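Local coordinates for E1 (PDB 3VX6), which activates the ubiquitin-like proteins Atg8 and Atg12 as an E1-like enzyme for their conjugation in autophagy and cytoplasm-to-vacuole transport, at residues L193-V199 against W222-R228. Sequence-based numbering, arbitrary orientation.
Sequences LKVCEKV and WSKLSPR
Trp222, on the helix of a beta-alpha-beta unit in the Atg7 N-terminal region, packs on Val199 of the unit's first strand and on Leu193 and Cys196 just before that strand. Strand 198-202, helix 215-225 and strand 231-236 form the unit, and the two strands pair in parallel. Trp222 sits in the last turn of the helix. Its CB leads to CG anti to the backbone N (chi1 -164°), which carries the indole across to 193-199. Trp222 CD1 meets Leu193 CB at 3.9 Å. Trp222 NE1 donates to Leu193 O at 3.0 Å, tilted from the carbonyl plane. Trp222 CZ2 touches Cys196 SG at 3.6 Å, an oblique sulfur-aromatic contact. CH2 reaches Lys198 CA. CZ3 and CE3 lie under Val199 CG2, a CH-pi contact over the six-membered ring. Leu193 CD2 lies over the five-membered ring on the same face. Tyr231 meets the indole edge-to-face. With an alanine in place of Trp222, Leu193 O is likely to lose its indole donor, and a gap would probably open beside Leu193, Cys196 and Val199.

Past the helix end, the Arg228 guanidinium lies with one face toward Trp222 NE1. Its NE donates almost straight to Ser226 OG (172°). NH1 and NH2 both donate to a single acceptor, Cys196 O, within the guanidinium plane. Arg228 NH2 lies 2.9 Å from Cys196 O, on a lone pair in the carbonyl plane; Arg228 NH1 lies 3.1 Å from Cys196 O, nearly in line with the C=O bond.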
ATOM      1  N   LEU A 193      -6.969  14.870 -11.765  1.00 42.90           N
ATOM      2  CA  LEU A 193      -6.072  13.938 -12.438  1.00 43.01           C
ATOM      3  C   LEU A 193      -6.193  14.050 -13.943  1.00 42.09           C
ATOM      4  O   LEU A 193      -5.224  13.814 -14.652  1.00 42.47           O
ATOM      5  CB  LEU A 193      -6.339  12.502 -11.979  1.00 42.70           C
ATOM      6  CG  LEU A 193      -5.854  12.270 -10.545  1.00 42.55           C
ATOM      7  CD1 LEU A 193      -6.465  10.999  -9.980  1.00 44.39           C
ATOM      8  CD2 LEU A 193      -4.338  12.218 -10.529  1.00 43.02           C
ATOM      9  N   LYS A 194      -7.370  14.429 -14.427  1.00 41.16           N
ATOM     10  CA  LYS A 194      -7.572  14.587 -15.861  1.00 41.80           C
ATOM     11  C   LYS A 194      -6.829  15.795 -16.415  1.00 42.77           C
ATOM     12  O   LYS A 194      -6.518  15.829 -17.609  1.00 43.83           O
ATOM     13  CB  LYS A 194      -9.056  14.726 -16.181  1.00 40.68           C
ATOM     14  CG  LYS A 194      -9.822  13.434 -16.007  1.00 42.43           C
ATOM     15  CD  LYS A 194     -11.295  13.608 -16.288  1.00 43.01           C
ATOM     16  CE  LYS A 194     -12.018  12.273 -16.169  1.00 45.87           C
ATOM     17  NZ  LYS A 194     -13.500  12.420 -16.301  1.00 49.01           N
ATOM     18  N   VAL A 195      -6.528  16.769 -15.551  1.00 42.28           N
ATOM     19  CA  VAL A 195      -5.837  17.988 -15.971  1.00 40.93           C
ATOM     20  C   VAL A 195      -4.508  18.261 -15.268  1.00 41.68           C
ATOM     21  O   VAL A 195      -3.782  19.176 -15.651  1.00 42.85           O
ATOM     22  CB  VAL A 195      -6.735  19.244 -15.772  1.00 40.93           C
ATOM     23  CG1 VAL A 195      -8.131  18.979 -16.319  1.00 39.95           C
ATOM     24  CG2 VAL A 195      -6.803  19.620 -14.297  1.00 39.89           C
ATOM     25  N   CYS A 196      -4.181  17.489 -14.241  1.00 41.92           N
ATOM     26  CA  CYS A 196      -2.931  17.721 -13.522  1.00 42.85           C
ATOM     27  C   CYS A 196      -1.716  17.414 -14.394  1.00 43.15           C
ATOM     28  O   CYS A 196      -1.796  16.604 -15.319  1.00 42.81           O
ATOM     29  CB  CYS A 196      -2.869  16.864 -12.264  1.00 43.87           C
ATOM     30  SG  CYS A 196      -2.644  15.113 -12.605  1.00 45.15           S
ATOM     31  N   GLU A 197      -0.597  18.068 -14.089  1.00 43.12           N
ATOM     32  CA  GLU A 197       0.640  17.877 -14.835  1.00 43.49           C
ATOM     33  C   GLU A 197       1.283  16.606 -14.350  1.00 43.87           C
ATOM     34  O   GLU A 197       2.015  15.942 -15.090  1.00 44.62           O
ATOM     35  CB  GLU A 197       1.637  19.017 -14.588  1.00 44.09           C
ATOM     36  CG  GLU A 197       1.204  20.370 -15.068  1.00 45.00           C
ATOM     37  CD  GLU A 197       0.384  21.113 -14.047  1.00 45.73           C
ATOM     38  OE1 GLU A 197       0.930  21.409 -12.956  1.00 44.59           O
ATOM     39  OE2 GLU A 197      -0.802  21.398 -14.344  1.00 47.15           O
ATOM     40  N   LYS A 198       1.015  16.287 -13.088  1.00 43.72           N
ATOM     41  CA  LYS A 198       1.585  15.107 -12.483  1.00 41.95           C
ATOM     42  C   LYS A 198       0.992  14.746 -11.147  1.00 41.41           C
ATOM     43  O   LYS A 198       0.171  15.470 -10.594  1.00 42.25           O
ATOM     44  CB  LYS A 198       3.092  15.286 -12.334  1.00 43.88           C
ATOM     45  CG  LYS A 198       3.520  16.574 -11.690  1.00 43.19           C
ATOM     46  CD  LYS A 198       4.969  16.846 -12.043  1.00 43.80           C
ATOM     47  CE  LYS A 198       5.499  18.097 -11.361  1.00 44.59           C
ATOM     48  NZ  LYS A 198       6.841  18.460 -11.895  1.00 41.52           N
ATOM     49  N   VAL A 199       1.427  13.594 -10.656  1.00 40.03           N
ATOM     50  CA  VAL A 199       1.009  13.036  -9.387  1.00 37.70           C
ATOM     51  C   VAL A 199       2.215  12.951  -8.471  1.00 36.52           C
ATOM     52  O   VAL A 199       3.273  12.489  -8.881  1.00 36.11           O
ATOM     53  CB  VAL A 199       0.445  11.624  -9.589  1.00 38.78           C
ATOM     54  CG1 VAL A 199       0.288  10.908  -8.237  1.00 38.84           C
ATOM     55  CG2 VAL A 199      -0.882  11.720 -10.320  1.00 39.91           C
ATOM     56  N   TRP A 222      -4.852   6.342 -12.773  1.00 34.06           N
ATOM     57  CA  TRP A 222      -4.656   7.543 -13.538  1.00 37.22           C
ATOM     58  C   TRP A 222      -4.844   7.261 -15.043  1.00 38.57           C
ATOM     59  O   TRP A 222      -5.377   8.096 -15.777  1.00 38.08           O
ATOM     60  CB  TRP A 222      -3.258   8.055 -13.243  1.00 38.84           C
ATOM     61  CG  TRP A 222      -3.017   9.443 -13.632  1.00 39.43           C
ATOM     62  CD1 TRP A 222      -3.920  10.339 -14.145  1.00 38.89           C
ATOM     63  CD2 TRP A 222      -1.768  10.119 -13.565  1.00 39.14           C
ATOM     64  NE1 TRP A 222      -3.295  11.535 -14.402  1.00 39.10           N
ATOM     65  CE2 TRP A 222      -1.971  11.426 -14.054  1.00 37.96           C
ATOM     66  CE3 TRP A 222      -0.490   9.747 -13.135  1.00 38.80           C
ATOM     67  CZ2 TRP A 222      -0.944  12.358 -14.131  1.00 38.87           C
ATOM     68  CZ3 TRP A 222       0.529  10.672 -13.212  1.00 38.88           C
ATOM     69  CH2 TRP A 222       0.298  11.964 -13.704  1.00 40.25           C
ATOM     70  N   SER A 223      -4.417   6.072 -15.477  1.00 38.86           N
ATOM     71  CA  SER A 223      -4.517   5.630 -16.868  1.00 40.11           C
ATOM     72  C   SER A 223      -5.929   5.654 -17.414  1.00 41.03           C
ATOM     73  O   SER A 223      -6.193   6.231 -18.462  1.00 42.65           O
ATOM     74  CB  SER A 223      -4.000   4.195 -17.023  1.00 40.08           C
ATOM     75  OG  SER A 223      -2.592   4.131 -16.990  1.00 44.64           O
ATOM     76  N   LYS A 224      -6.827   4.981 -16.715  1.00 41.24           N
ATOM     77  CA  LYS A 224      -8.204   4.902 -17.143  1.00 43.18           C
ATOM     78  C   LYS A 224      -8.944   6.235 -17.015  1.00 43.19           C
ATOM     79  O   LYS A 224      -9.845   6.524 -17.802  1.00 44.33           O
ATOM     80  CB  LYS A 224      -8.916   3.795 -16.348  1.00 44.58           C
ATOM     81  CG  LYS A 224      -8.424   2.395 -16.713  1.00 48.22           C
ATOM     82  CD  LYS A 224      -8.967   1.321 -15.784  1.00 51.03           C
ATOM     83  CE  LYS A 224      -8.300  -0.037 -16.037  1.00 54.32           C
ATOM     84  NZ  LYS A 224      -8.852  -0.779 -17.214  1.00 55.85           N
ATOM     85  N   LEU A 225      -8.550   7.041 -16.032  1.00 42.32           N
ATOM     86  CA  LEU A 225      -9.169   8.340 -15.775  1.00 40.91           C
ATOM     87  C   LEU A 225      -8.711   9.332 -16.811  1.00 39.90           C
ATOM     88  O   LEU A 225      -9.500  10.022 -17.432  1.00 39.20           O
ATOM     89  CB  LEU A 225      -8.759   8.882 -14.403  1.00 40.54           C
ATOM     90  CG  LEU A 225      -9.495   8.340 -13.195  1.00 40.20           C
ATOM     91  CD1 LEU A 225      -9.073   9.115 -11.963  1.00 39.64           C
ATOM     92  CD2 LEU A 225     -10.984   8.478 -13.433  1.00 39.90           C
ATOM     93  N   SER A 226      -7.410   9.421 -16.966  1.00 40.79           N
ATOM     94  CA  SER A 226      -6.874  10.343 -17.912  1.00 42.01           C
ATOM     95  C   SER A 226      -6.019   9.550 -18.896  1.00 43.12           C
ATOM     96  O   SER A 226      -4.821   9.340 -18.687  1.00 42.78           O
ATOM     97  CB  SER A 226      -6.043  11.403 -17.175  1.00 42.42           C
ATOM     98  OG  SER A 226      -5.555  12.392 -18.059  1.00 43.61           O
ATOM     99  N   PRO A 227      -6.623   9.097 -19.991  1.00 44.28           N
ATOM    100  CA  PRO A 227      -5.809   8.345 -20.954  1.00 43.60           C
ATOM    101  C   PRO A 227      -4.771   9.345 -21.490  1.00 42.64           C
ATOM    102  O   PRO A 227      -5.114  10.453 -21.891  1.00 41.48           O
ATOM    103  CB  PRO A 227      -6.831   7.849 -21.981  1.00 44.44           C
ATOM    104  CG  PRO A 227      -8.019   8.791 -21.840  1.00 45.48           C
ATOM    105  CD  PRO A 227      -7.968   9.446 -20.483  1.00 44.62           C
ATOM    106  N   ARG A 228      -3.497   8.981 -21.395  1.00 42.50           N
ATOM    107  CA  ARG A 228      -2.420   9.835 -21.856  1.00 43.47           C
ATOM    108  C   ARG A 228      -1.296   9.015 -22.443  1.00 45.29           C
ATOM    109  O   ARG A 228      -1.203   7.812 -22.219  1.00 45.36           O
ATOM    110  CB  ARG A 228      -1.862  10.660 -20.698  1.00 41.81           C
ATOM    111  CG  ARG A 228      -2.903  11.310 -19.837  1.00 37.23           C
ATOM    112  CD  ARG A 228      -2.193  12.080 -18.774  1.00 36.64           C
ATOM    113  NE  ARG A 228      -3.079  12.830 -17.902  1.00 34.49           N
ATOM    114  CZ  ARG A 228      -2.629  13.800 -17.122  1.00 34.42           C
ATOM    115  NH1 ARG A 228      -1.332  14.089 -17.148  1.00 34.97           N
ATOM    116  NH2 ARG A 228      -3.447  14.469 -16.330  1.00 31.78           N
TER